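Ochratoxinase (Aspergillus niger, PDB 4C65) is a zinc-dependent, homooctameric amidohydrolase and carboxypeptidase that releases C-terminal aromatic residues and hydrolyses the mycotoxin ochratoxin A to ochratoxin alpha and L-phenylalanine. Local coordinates at residues 140-146 with 177-183; 283-289 with 329-335; 56-61 with 412-416; 25-29 with 39-44; 16-22 with 359-363. One frame throughout, in Å; residues are numbered along the deposited sequence.

Contacts 1 and 2 join parallel strands near the active site. The side chain of Ala142 in contact 1 comes within about 4 Å of zinc-binding Lys204, and that of Thr287 in contact 2 lies about 3 Å from the zinc ligands His69 and His265; the two contacts keep about 13 Å between nearest atoms. Contacts 3 and 4 lie away from the metals, their centres about 14 Å apart, and pack directly through Leu61 and Leu28. Contact 5 bridges contacts 2 and 3: Ile16 touches Val60 of contact 3, while Ala361 meets Leu333 of contact 2, with centres about 16 Å away in each case.

Contact 1 (140-146 with 177-183); sequences GAALSQT and GPLCIAD
Thr146 and Asp183 grip each other by two hydrogen bonds just beyond a pair of parallel strands. Thr146 N lies 3.0 Å from Asp183 OD1, and Thr146 OG1 only 2.6 Å from Asp183 OD2. Each oxygen accepts on its syn lone pair. With Thr146 OG1 turned away from its own carbonyl carbon (chi1 -69°), hydroxyl and backbone N-H sit together before the carboxylate.

Four backbone bonds form the ladder: Ala142 N to Pro178 O, Cys180 N to Ala142 O, Ser144 N to Cys180 O and Ala182 N to Ser144 O. The first is the longest, 3.2 Å from Ala142 N to Pro178 O, with its donor above the carbonyl plane.

Apolar packing gathers on Cys180 CB, which Ala141 CB approaches to 3.6 Å and Leu143 CD2 to 3.7 Å. The connection through helix 157-164 makes this a beta-alpha-beta crossover.

Arg193 and Arg190 of a neighbouring subunit form salt bridges with Asp183 OD1 and OD2, respectively. Two arginines and two Thr146 donors around one buried carboxylate would be expected to favour its anionic form, and they tie this strand end to the octamer interface.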
# COMPACT_ATOMS: atom_id res chain seq x y z
N GLY A 140 -8.21 12.64 -23.54
CA GLY A 140 -7.44 11.83 -22.61
C GLY A 140 -8.21 10.52 -22.47
O GLY A 140 -8.61 9.94 -23.49
N ALA A 141 -8.43 10.08 -21.24
CA ALA A 141 -9.19 8.86 -21.00
C ALA A 141 -10.68 9.08 -21.17
O ALA A 141 -11.20 10.14 -20.83
CB ALA A 141 -8.92 8.36 -19.61
N ALA A 142 -11.37 8.10 -21.76
CA ALA A 142 -12.83 8.07 -21.71
C ALA A 142 -13.20 7.81 -20.26
O ALA A 142 -12.55 6.96 -19.62
CB ALA A 142 -13.38 6.97 -22.60
N LEU A 143 -14.19 8.53 -19.75
CA LEU A 143 -14.64 8.31 -18.40
C LEU A 143 -15.79 7.30 -18.36
O LEU A 143 -16.74 7.40 -19.12
CB LEU A 143 -15.10 9.61 -17.76
CG LEU A 143 -14.20 10.84 -17.77
CD1 LEU A 143 -14.71 11.85 -16.76
CD2 LEU A 143 -12.75 10.50 -17.46
N SER A 144 -15.71 6.35 -17.44
CA SER A 144 -16.70 5.31 -17.28
C SER A 144 -16.93 5.00 -15.82
O SER A 144 -16.05 5.15 -14.98
CB SER A 144 -16.23 4.06 -17.98
OG SER A 144 -17.17 3.01 -17.88
N GLN A 145 -18.15 4.59 -15.50
CA GLN A 145 -18.42 4.02 -14.19
C GLN A 145 -17.84 2.60 -14.15
O GLN A 145 -17.61 2.00 -15.19
CB GLN A 145 -19.93 3.98 -13.92
CG GLN A 145 -20.73 3.24 -14.98
CD GLN A 145 -22.07 2.82 -14.48
OE1 GLN A 145 -23.05 3.56 -14.59
NE2 GLN A 145 -22.14 1.63 -13.92
N THR A 146 -17.64 2.09 -12.94
CA THR A 146 -17.43 0.67 -12.74
C THR A 146 -18.59 -0.07 -13.38
O THR A 146 -19.75 0.33 -13.26
CB THR A 146 -17.34 0.34 -11.24
OG1 THR A 146 -16.14 0.88 -10.71
CG2 THR A 146 -17.34 -1.16 -11.01
N GLY A 177 -4.08 6.89 -18.81
CA GLY A 177 -4.35 5.77 -19.69
C GLY A 177 -5.47 6.07 -20.66
O GLY A 177 -5.97 7.18 -20.73
N PRO A 178 -5.92 5.06 -21.40
CA PRO A 178 -6.99 5.25 -22.35
C PRO A 178 -8.36 5.33 -21.70
O PRO A 178 -9.31 5.77 -22.32
CB PRO A 178 -6.90 4.03 -23.25
CG PRO A 178 -6.15 3.00 -22.51
CD PRO A 178 -5.36 3.69 -21.43
N LEU A 179 -8.42 4.93 -20.46
CA LEU A 179 -9.65 4.86 -19.76
C LEU A 179 -9.53 5.28 -18.31
O LEU A 179 -8.50 5.12 -17.68
CB LEU A 179 -10.17 3.44 -19.89
CG LEU A 179 -11.17 3.05 -18.78
CD1 LEU A 179 -12.57 3.44 -19.28
CD2 LEU A 179 -11.08 1.58 -18.35
N CYS A 180 -10.62 5.83 -17.81
CA CYS A 180 -10.66 6.29 -16.45
C CYS A 180 -11.96 5.84 -15.82
O CYS A 180 -13.03 6.20 -16.29
CB CYS A 180 -10.52 7.80 -16.42
SG CYS A 180 -10.51 8.48 -14.75
N ILE A 181 -11.86 5.05 -14.74
CA ILE A 181 -13.02 4.60 -13.99
C ILE A 181 -13.22 5.46 -12.76
O ILE A 181 -12.30 5.65 -11.94
CB ILE A 181 -12.85 3.13 -13.53
CG1 ILE A 181 -12.44 2.20 -14.67
CG2 ILE A 181 -14.05 2.71 -12.73
CD1 ILE A 181 -13.48 1.69 -15.56
N ALA A 182 -14.43 5.98 -12.60
CA ALA A 182 -14.74 6.82 -11.46
C ALA A 182 -16.18 6.59 -11.05
O ALA A 182 -17.07 6.51 -11.90
CB ALA A 182 -14.50 8.30 -11.80
N ASP A 183 -16.42 6.54 -9.74
CA ASP A 183 -17.75 6.31 -9.22
C ASP A 183 -18.09 7.35 -8.16
O ASP A 183 -17.42 7.44 -7.13
CB ASP A 183 -17.84 4.92 -8.62
CG ASP A 183 -17.63 3.82 -9.63
OD1 ASP A 183 -18.43 3.70 -10.58
OD2 ASP A 183 -16.62 3.10 -9.51

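Contact 2 (283-289 with 329-335); sequences LYVATRS and VTIALGT
Thr287 leans on the backbone of Gly334 just past the point where two parallel strands stop pairing. Its CB lies 3.7 Å from Gly334 O, and CG2 continues over the same carbonyl, 3.6 Å from Gly334 O. The other branch, OG1, occupies the position between backbone N and carbonyl carbon (chi1 70°). There it donates to Ala286 O, 2.7 Å away, and is also hydrogen-bonded to ND1 of His265, a zinc ligand. The CA of Thr287 joins in as well, making a CA-H...O contact of 3.1 Å with Gly334 O.

Earlier in the strands the backbone does the work. Tyr284 N bonds to Thr330 O at 3.0 Å, and Ala332 N returns the bond to Tyr284 O. The methyls of Leu283 lie along this pairing: CD2 packs on Ala332 CB at 3.8 Å, while CD1 meets Thr330. Tyr284 CB touches Val329 CG1 and Ile331 CG1.

Where the strands part, water 2 accepts from both Thr287 N and Gly334 N, with 2.8 Å between the water and Gly334 N. Val285 CG1 packs on the Gly334 backbone nearby, at 3.7 Å from Gly334 N.

These are neighbouring parallel strands of the TIM-like barrel, and the contact runs to the metal end of it. Ser289 OG and Thr335 OG1 are hydrogen-bonded to Glu346 and Asp67. Through its bond to His265, Thr287 acts as a second-shell residue that would fix the rotation of the ligand's ring, while its methyl rests against the segment leading straight into active-site Asp336.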
# COMPACT_ATOMS: atom_id res chain seq x y z
N LEU A 283 -24.22 18.52 -30.94
CA LEU A 283 -23.68 17.94 -32.15
C LEU A 283 -24.00 16.45 -32.22
O LEU A 283 -23.93 15.75 -31.21
CB LEU A 283 -22.18 18.15 -32.21
CG LEU A 283 -21.49 17.78 -33.52
CD1 LEU A 283 -21.95 18.69 -34.65
CD2 LEU A 283 -20.00 17.91 -33.34
N TYR A 284 -24.34 15.99 -33.44
CA TYR A 284 -24.65 14.60 -33.72
C TYR A 284 -23.50 13.98 -34.50
O TYR A 284 -23.20 14.41 -35.62
CB TYR A 284 -25.93 14.51 -34.55
CG TYR A 284 -26.63 13.15 -34.64
CD1 TYR A 284 -26.07 12.08 -35.33
CD2 TYR A 284 -27.89 12.96 -34.08
CE1 TYR A 284 -26.73 10.86 -35.44
CE2 TYR A 284 -28.56 11.75 -34.18
CZ TYR A 284 -27.99 10.70 -34.86
OH TYR A 284 -28.65 9.49 -34.95
N VAL A 285 -22.88 12.95 -33.93
CA VAL A 285 -21.82 12.21 -34.58
C VAL A 285 -22.22 10.75 -34.65
O VAL A 285 -22.14 10.02 -33.66
CB VAL A 285 -20.51 12.36 -33.81
CG1 VAL A 285 -19.38 11.63 -34.52
CG2 VAL A 285 -20.19 13.84 -33.64
N ALA A 286 -22.62 10.31 -35.83
CA ALA A 286 -23.26 9.01 -35.99
C ALA A 286 -22.32 7.80 -35.86
O ALA A 286 -22.71 6.77 -35.32
CB ALA A 286 -24.00 8.96 -37.33
N THR A 287 -21.08 7.95 -36.32
CA THR A 287 -20.12 6.83 -36.48
C THR A 287 -20.74 5.62 -37.15
O THR A 287 -20.72 4.52 -36.63
CB THR A 287 -19.43 6.43 -35.15
OG1 THR A 287 -20.37 5.81 -34.27
CG2 THR A 287 -18.85 7.64 -34.44
N ARG A 288 -21.29 5.83 -38.35
CA ARG A 288 -21.98 4.78 -39.07
C ARG A 288 -21.02 3.70 -39.51
O ARG A 288 -21.43 2.55 -39.67
CB ARG A 288 -22.76 5.35 -40.27
CG ARG A 288 -23.58 4.33 -41.07
CD ARG A 288 -24.68 3.68 -40.26
NE ARG A 288 -25.31 2.59 -40.98
CZ ARG A 288 -26.36 1.89 -40.53
NH1 ARG A 288 -26.89 2.14 -39.34
NH2 ARG A 288 -26.87 0.92 -41.27
N SER A 289 -19.75 4.05 -39.67
CA SER A 289 -18.72 3.07 -40.07
C SER A 289 -18.69 1.85 -39.15
O SER A 289 -18.61 0.72 -39.61
CB SER A 289 -17.32 3.69 -40.08
OG SER A 289 -17.14 4.50 -41.23
N VAL A 329 -30.70 18.69 -37.61
CA VAL A 329 -29.72 18.61 -36.50
C VAL A 329 -28.34 18.84 -37.06
O VAL A 329 -28.03 18.37 -38.16
CB VAL A 329 -29.74 17.23 -35.83
CG1 VAL A 329 -28.75 17.17 -34.66
CG2 VAL A 329 -31.15 16.88 -35.35
N THR A 330 -27.51 19.58 -36.34
CA THR A 330 -26.15 19.84 -36.78
C THR A 330 -25.29 18.57 -36.64
O THR A 330 -25.20 18.00 -35.55
CB THR A 330 -25.51 20.94 -35.94
OG1 THR A 330 -26.32 22.10 -36.00
CG2 THR A 330 -24.12 21.25 -36.46
N ILE A 331 -24.67 18.15 -37.74
CA ILE A 331 -23.99 16.89 -37.79
C ILE A 331 -22.52 17.07 -38.10
O ILE A 331 -22.14 17.95 -38.87
CB ILE A 331 -24.67 15.98 -38.84
CG1 ILE A 331 -26.07 15.65 -38.35
CG2 ILE A 331 -23.90 14.68 -39.05
CD1 ILE A 331 -27.05 15.53 -39.46
N ALA A 332 -21.69 16.24 -37.49
CA ALA A 332 -20.29 16.12 -37.88
C ALA A 332 -19.97 14.65 -38.04
O ALA A 332 -20.72 13.78 -37.58
CB ALA A 332 -19.38 16.76 -36.86
N LEU A 333 -18.88 14.37 -38.74
CA LEU A 333 -18.53 13.00 -39.09
C LEU A 333 -17.44 12.44 -38.18
O LEU A 333 -16.47 13.12 -37.86
CB LEU A 333 -18.07 12.88 -40.56
CG LEU A 333 -19.10 13.25 -41.60
CD1 LEU A 333 -18.62 12.85 -42.98
CD2 LEU A 333 -20.46 12.61 -41.34
N GLY A 334 -17.64 11.18 -37.78
CA GLY A 334 -16.68 10.44 -36.99
C GLY A 334 -16.78 9.01 -37.38
O GLY A 334 -17.84 8.53 -37.75
N THR A 335 -15.66 8.30 -37.27
CA THR A 335 -15.54 6.93 -37.79
C THR A 335 -15.49 5.87 -36.69
O THR A 335 -15.96 4.74 -36.87
CB THR A 335 -14.29 6.85 -38.67
OG1 THR A 335 -14.36 7.85 -39.68
CG2 THR A 335 -14.18 5.49 -39.36
O HOH W 1 -22.08 11.84 -38.14
O HOH W 2 -20.21 10.23 -38.32

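Contact 3 (56-61 with 412-416); sequences HRVPVL and THVWK
Strand 56-58, which carries His56 and Val58, runs at 121° to strand 412-416, with 9.4 Å between the short axes, so the two meet through side chains and not through backbone bonds. His56 touches both aromatic residues of the other strand. Its CG is anti to the carbonyl carbon (chi1 -60°), which sends the ring across to Trp415. The benzo edge of the indole points at the face of the imidazole in a T-shaped pair, with planes at 76° and His56 CD2 3.7 Å from Trp415 CZ2. The two ring centroids, of His56 and the six-membered ring of Trp415, are 5.5 Å apart.

A third aromatic residue, His413, completes the cluster. It meets His56 obliquely, with His56 ND1 3.8 Å from His413 NE2. The cluster belongs to the smaller beta-sandwich domain, where strands from the two ends of the chain come together: 54-58 pairs with 7-15, and 411-416 pairs with 391-394. In the latter pairing a classic beta bulge sets Thr412 and His413 together opposite the single residue Ala393.

Val58 lies over a face of the His413 ring, where its CG1 makes a CH-pi contact 4.1 Å from the ring centroid. In the plane of that ring, Thr412 OG1 and His413 ND1 share a hydrogen bond of 2.7 Å, which would restrict how the imidazole can turn beneath the valine methyl.

After the corner at Pro59, the chain brings Leu61 back to the cluster, and its CD1 packs 4.3 Å from Trp415 CZ3. Ile10 of strand 7-15 touches both of these side chains.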
# COMPACT_ATOMS: atom_id res chain seq x y z
N HIS A 56 0.50 27.67 -56.60
CA HIS A 56 0.07 26.34 -57.00
C HIS A 56 -1.19 26.44 -57.81
O HIS A 56 -1.99 27.36 -57.59
CB HIS A 56 -0.20 25.48 -55.76
CG HIS A 56 1.00 25.32 -54.90
ND1 HIS A 56 1.93 24.33 -55.09
CD2 HIS A 56 1.46 26.07 -53.87
CE1 HIS A 56 2.90 24.45 -54.20
NE2 HIS A 56 2.64 25.51 -53.45
N ARG A 57 -1.38 25.48 -58.71
CA ARG A 57 -2.59 25.39 -59.49
C ARG A 57 -3.15 24.01 -59.36
O ARG A 57 -2.50 23.06 -59.75
CB ARG A 57 -2.27 25.72 -60.95
CG ARG A 57 -2.21 27.21 -61.13
CD ARG A 57 -1.80 27.66 -62.50
NE ARG A 57 -1.27 29.03 -62.44
CZ ARG A 57 -2.04 30.12 -62.41
NH1 ARG A 57 -3.37 30.04 -62.46
NH2 ARG A 57 -1.47 31.32 -62.34
N VAL A 58 -4.35 23.89 -58.83
CA VAL A 58 -4.95 22.59 -58.56
C VAL A 58 -6.40 22.55 -59.03
O VAL A 58 -7.05 23.58 -59.10
CB VAL A 58 -4.91 22.26 -57.03
CG1 VAL A 58 -3.48 22.31 -56.52
CG2 VAL A 58 -5.78 23.22 -56.23
N PRO A 59 -6.90 21.35 -59.35
CA PRO A 59 -8.28 21.26 -59.85
C PRO A 59 -9.31 21.55 -58.77
O PRO A 59 -10.28 22.24 -59.04
CB PRO A 59 -8.41 19.80 -60.31
CG PRO A 59 -7.02 19.26 -60.39
CD PRO A 59 -6.18 20.07 -59.43
N VAL A 60 -9.08 21.05 -57.56
CA VAL A 60 -10.04 21.19 -56.47
C VAL A 60 -9.36 21.55 -55.17
O VAL A 60 -8.38 20.92 -54.79
CB VAL A 60 -10.86 19.89 -56.26
CG1 VAL A 60 -11.82 20.03 -55.10
CG2 VAL A 60 -11.61 19.53 -57.53
N LEU A 61 -9.92 22.54 -54.48
CA LEU A 61 -9.42 22.95 -53.18
C LEU A 61 -10.55 22.96 -52.15
O LEU A 61 -11.69 23.36 -52.48
CB LEU A 61 -8.80 24.34 -53.27
CG LEU A 61 -7.81 24.72 -52.19
CD1 LEU A 61 -6.48 24.00 -52.36
CD2 LEU A 61 -7.59 26.23 -52.20
N THR A 412 -3.59 15.62 -53.37
CA THR A 412 -2.26 15.93 -53.90
C THR A 412 -1.48 16.87 -53.01
O THR A 412 -0.25 16.83 -53.02
CB THR A 412 -2.34 16.57 -55.30
OG1 THR A 412 -3.12 17.76 -55.24
CG2 THR A 412 -2.96 15.61 -56.27
N HIS A 413 -2.19 17.76 -52.30
CA HIS A 413 -1.56 18.79 -51.48
C HIS A 413 -2.21 18.83 -50.14
O HIS A 413 -3.45 18.81 -50.05
CB HIS A 413 -1.71 20.19 -52.09
CG HIS A 413 -1.00 20.37 -53.39
ND1 HIS A 413 -1.43 19.80 -54.56
CD2 HIS A 413 0.10 21.10 -53.70
CE1 HIS A 413 -0.61 20.15 -55.54
NE2 HIS A 413 0.33 20.93 -55.04
N VAL A 414 -1.41 18.92 -49.09
CA VAL A 414 -1.92 19.08 -47.72
C VAL A 414 -1.18 20.20 -46.97
O VAL A 414 0.00 20.09 -46.71
CB VAL A 414 -1.85 17.77 -46.92
CG1 VAL A 414 -2.40 17.97 -45.51
CG2 VAL A 414 -2.62 16.67 -47.64
N TRP A 415 -1.91 21.26 -46.65
CA TRP A 415 -1.45 22.33 -45.78
C TRP A 415 -2.10 22.19 -44.39
O TRP A 415 -3.31 22.04 -44.29
CB TRP A 415 -1.83 23.70 -46.33
CG TRP A 415 -1.07 24.15 -47.50
CD1 TRP A 415 0.11 24.83 -47.50
CD2 TRP A 415 -1.42 23.94 -48.87
NE1 TRP A 415 0.51 25.08 -48.79
CE2 TRP A 415 -0.42 24.55 -49.64
CE3 TRP A 415 -2.48 23.30 -49.51
CZ2 TRP A 415 -0.44 24.52 -51.04
CZ3 TRP A 415 -2.50 23.28 -50.88
CH2 TRP A 415 -1.49 23.88 -51.63
N LYS A 416 -1.27 22.24 -43.35
CA LYS A 416 -1.74 22.33 -41.97
C LYS A 416 -1.07 23.52 -41.33
O LYS A 416 0.16 23.60 -41.27
CB LYS A 416 -1.40 21.06 -41.19
CG LYS A 416 -2.03 21.07 -39.80
CD LYS A 416 -1.58 19.91 -38.92
CE LYS A 416 -0.27 20.15 -38.19
NZ LYS A 416 -0.25 19.36 -36.94

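Contact 4 (25-29 with 39-44); sequences NAALV and GSEADI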
# COMPACT_ATOMS: atom_id res chain seq x y z
N ASN A 25 -13.02 28.63 -60.62
CA ASN A 25 -11.87 29.48 -60.97
C ASN A 25 -11.55 30.47 -59.88
O ASN A 25 -11.58 31.69 -60.08
CB ASN A 25 -12.10 30.21 -62.30
CG ASN A 25 -12.34 29.25 -63.43
OD1 ASN A 25 -11.53 28.36 -63.69
ND2 ASN A 25 -13.47 29.39 -64.09
N ALA A 26 -11.24 29.91 -58.73
CA ALA A 26 -11.05 30.68 -57.54
C ALA A 26 -9.59 30.71 -57.17
O ALA A 26 -8.75 30.09 -57.84
CB ALA A 26 -11.87 30.08 -56.42
N ALA A 27 -9.29 31.45 -56.10
CA ALA A 27 -7.97 31.49 -55.55
C ALA A 27 -8.04 31.63 -54.06
O ALA A 27 -8.98 32.20 -53.51
CB ALA A 27 -7.18 32.64 -56.15
N LEU A 28 -7.02 31.10 -53.40
CA LEU A 28 -6.87 31.22 -51.98
C LEU A 28 -5.46 31.69 -51.67
O LEU A 28 -4.49 31.18 -52.24
CB LEU A 28 -7.14 29.88 -51.31
CG LEU A 28 -7.07 29.86 -49.78
CD1 LEU A 28 -8.12 28.93 -49.19
CD2 LEU A 28 -5.66 29.46 -49.30
N VAL A 29 -5.34 32.65 -50.77
CA VAL A 29 -4.04 33.10 -50.34
C VAL A 29 -3.78 32.67 -48.89
O VAL A 29 -4.63 32.88 -48.02
CB VAL A 29 -3.91 34.62 -50.44
CG1 VAL A 29 -2.54 35.07 -49.96
CG2 VAL A 29 -4.13 35.08 -51.88
N GLY A 39 -11.67 33.90 -52.85
CA GLY A 39 -12.57 34.48 -53.80
C GLY A 39 -12.14 34.13 -55.20
O GLY A 39 -11.35 33.22 -55.40
N SER A 40 -12.64 34.89 -56.16
CA SER A 40 -12.39 34.57 -57.55
C SER A 40 -10.95 34.95 -57.88
O SER A 40 -10.37 35.87 -57.32
CB SER A 40 -13.39 35.28 -58.47
OG SER A 40 -12.91 36.56 -58.82
N GLU A 41 -10.38 34.18 -58.78
CA GLU A 41 -9.05 34.39 -59.32
C GLU A 41 -8.78 35.85 -59.70
O GLU A 41 -7.72 36.39 -59.39
CB GLU A 41 -8.92 33.52 -60.54
CG GLU A 41 -7.54 33.32 -61.10
CD GLU A 41 -7.64 32.25 -62.23
OE1 GLU A 41 -8.70 32.22 -62.89
OE2 GLU A 41 -6.71 31.43 -62.46
N ALA A 42 -9.75 36.47 -60.36
CA ALA A 42 -9.61 37.85 -60.80
C ALA A 42 -9.46 38.85 -59.65
O ALA A 42 -8.93 39.94 -59.84
CB ALA A 42 -10.77 38.24 -61.69
N ASP A 43 -9.90 38.49 -58.45
CA ASP A 43 -9.99 39.45 -57.36
C ASP A 43 -8.87 39.37 -56.34
O ASP A 43 -8.97 40.00 -55.29
CB ASP A 43 -11.33 39.32 -56.65
CG ASP A 43 -12.51 39.72 -57.55
OD1 ASP A 43 -12.35 40.49 -58.51
OD2 ASP A 43 -13.62 39.21 -57.32
N ILE A 44 -7.82 38.61 -56.62
CA ILE A 44 -6.72 38.50 -55.67
C ILE A 44 -6.12 39.89 -55.42
O ILE A 44 -5.67 40.52 -56.35
CB ILE A 44 -5.60 37.58 -56.20
CG1 ILE A 44 -6.14 36.16 -56.46
CG2 ILE A 44 -4.45 37.48 -55.19
CD1 ILE A 44 -5.30 35.37 -57.44
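The open end of the beta hairpin formed by strands 26-31 and 34-38 brings Ala26 and Ala27 against Gly39 and Ser40. Ala27 and Gly39 form an antiparallel hydrogen-bonded pair, with Ala27 N 2.8 Å from Gly39 O and Gly39 N 3.2 Å from Ala27 O. Next to it, Ala26 and Ser40 are a non-hydrogen-bonded pair whose side chains diverge. The backbone of Gly39 is nearly fully extended with a positive phi of 162°, a conformation in which a CB would run into the preceding carbonyl O, so it favours glycine. One more bond follows as the chain turns away: Glu41 N reaches Asn25 O at 3.1 Å, in the carbonyl plane and on a lone pair.

Ile44 then folds back over the strand. Its CD1 presses on Ala27 CB at 3.6 Å. The other branch, CG2, lies anti to the backbone N (chi1 -60° for CG1) and meets Val29 CG2 at 4.1 Å. Within the turn, Asp43 N bonds to Ser40 O, and a weak bond links Ser40 OG to Asp43 OD2.

Strand 26-31 pairs on its other edge with strand 7-15, whose Tyr11 touches both Glu41 and Ile44, while Leu49 of helix 46-51 packs on Ile44 and Tyr48 on Val29.

Contact 5 (16-22 with 359-363); sequences IPGDGEP and LEAIK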
# COMPACT_ATOMS: atom_id res chain seq x y z
N ILE A 16 -14.21 24.50 -52.77
CA ILE A 16 -15.28 24.10 -51.89
C ILE A 16 -14.97 24.71 -50.52
O ILE A 16 -14.06 24.25 -49.83
CB ILE A 16 -15.41 22.56 -51.82
CG1 ILE A 16 -15.65 22.00 -53.22
CG2 ILE A 16 -16.55 22.16 -50.89
CD1 ILE A 16 -15.29 20.54 -53.39
N PRO A 17 -15.70 25.77 -50.14
CA PRO A 17 -15.32 26.50 -48.94
C PRO A 17 -15.61 25.76 -47.63
O PRO A 17 -15.03 26.10 -46.60
CB PRO A 17 -16.13 27.79 -49.05
CG PRO A 17 -17.36 27.38 -49.77
CD PRO A 17 -16.88 26.37 -50.78
N GLY A 18 -16.50 24.78 -47.66
CA GLY A 18 -16.85 24.02 -46.46
C GLY A 18 -18.28 24.27 -46.03
O GLY A 18 -19.05 23.32 -45.80
N ASP A 19 -18.65 25.55 -45.93
CA ASP A 19 -20.03 25.93 -45.70
C ASP A 19 -20.40 27.01 -46.69
O ASP A 19 -20.13 28.17 -46.47
CB ASP A 19 -20.22 26.44 -44.27
CG ASP A 19 -21.67 26.75 -43.93
OD1 ASP A 19 -22.59 26.52 -44.74
OD2 ASP A 19 -21.93 27.20 -42.80
N GLY A 20 -21.00 26.65 -47.81
CA GLY A 20 -21.33 27.65 -48.82
C GLY A 20 -21.17 27.04 -50.18
O GLY A 20 -20.66 25.93 -50.30
N GLU A 21 -21.64 27.75 -51.20
CA GLU A 21 -21.59 27.25 -52.56
C GLU A 21 -20.15 27.23 -53.05
O GLU A 21 -19.42 28.18 -52.84
CB GLU A 21 -22.50 28.07 -53.50
CG GLU A 21 -24.00 27.73 -53.43
CD GLU A 21 -24.32 26.23 -53.64
OE1 GLU A 21 -24.22 25.74 -54.78
OE2 GLU A 21 -24.64 25.52 -52.66
N PRO A 22 -19.74 26.13 -53.70
CA PRO A 22 -18.45 26.10 -54.33
C PRO A 22 -18.26 27.22 -55.36
O PRO A 22 -19.21 27.66 -55.97
CB PRO A 22 -18.40 24.73 -55.02
CG PRO A 22 -19.70 24.08 -54.82
CD PRO A 22 -20.47 24.87 -53.82
N LEU A 359 -22.09 17.67 -50.87
CA LEU A 359 -21.73 18.98 -50.32
C LEU A 359 -22.04 19.07 -48.81
O LEU A 359 -21.26 19.62 -48.04
CB LEU A 359 -22.44 20.10 -51.07
CG LEU A 359 -21.97 21.53 -50.81
CD1 LEU A 359 -20.52 21.71 -51.21
CD2 LEU A 359 -22.85 22.47 -51.59
N GLU A 360 -23.18 18.50 -48.40
CA GLU A 360 -23.52 18.44 -46.96
C GLU A 360 -22.58 17.53 -46.19
O GLU A 360 -22.20 17.84 -45.06
CB GLU A 360 -24.95 17.97 -46.78
CG GLU A 360 -25.99 19.03 -47.11
CD GLU A 360 -27.38 18.42 -47.33
OE1 GLU A 360 -27.57 17.20 -47.28
OE2 GLU A 360 -28.32 19.19 -47.60
N ALA A 361 -22.20 16.41 -46.81
CA ALA A 361 -21.26 15.48 -46.20
C ALA A 361 -19.93 16.16 -45.92
O ALA A 361 -19.36 16.01 -44.84
CB ALA A 361 -21.05 14.27 -47.09
N ILE A 362 -19.46 16.92 -46.89
CA ILE A 362 -18.22 17.67 -46.74
C ILE A 362 -18.32 18.72 -45.64
O ILE A 362 -17.38 18.90 -44.87
CB ILE A 362 -17.77 18.29 -48.07
CG1 ILE A 362 -17.22 17.17 -48.98
CG2 ILE A 362 -16.72 19.38 -47.86
CD1 ILE A 362 -16.93 17.59 -50.40
N LYS A 363 -19.48 19.37 -45.53
CA LYS A 363 -19.76 20.35 -44.48
C LYS A 363 -19.66 19.70 -43.09
O LYS A 363 -19.07 20.25 -42.16
CB LYS A 363 -21.16 20.91 -44.68
CG LYS A 363 -21.55 21.97 -43.68
CD LYS A 363 -23.02 22.32 -43.67
CE LYS A 363 -23.21 23.43 -42.73
NZ LYS A 363 -24.20 24.49 -43.04
O HOH W 3 -20.40 22.19 -48.12
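Asp19 and Lys363 are brought together by first torsions that both set CG anti to the backbone N, at -175° for Asp19 and -178° for Lys363. The lysine chain then runs out extended and bends only at its last torsion, so the two side chains lie side by side and point the same way. They end in a salt bridge, with Lys363 NZ 3.1 Å from Asp19 OD1. The ammonium group comes from above the carboxylate plane, 58° out of it. Asp19 is exposed, so solvent can compete for this pair.

Lower on the lysine, Gly18 O faces the start of the side chain. It accepts a CA-H...O contact from Lys363 CA at 3.3 Å. Water 3 donates both to Gly18 O, at 2.9 Å, and to Leu359 O, at 2.7 Å. Leu359 O already accepts the helical bond from Lys363 N, so the water gives it a second donor and ties the loop to the helix backbone.

The apolar part is carried by Leu359, one turn before Lys363, and by Ile362, next to the lysine. Leu359 CD1 packs on Ile16 CG2 at 4.0 Å as the two side chains slide past each other in opposite directions, and its CD2 meets Pro22 CD at a similar distance. Ile362 crosses Ile16 at about a right angle, with 4.1 Å between their CG2 atoms.

The loop joins strands 7-15 and 26-31, while helix 358-365 packs on helix 344-354. The contact is consistent with a seam between the two domains of the amidohydrolase fold, where a loop from the beta-sandwich strands rests on a helix packed around the barrel.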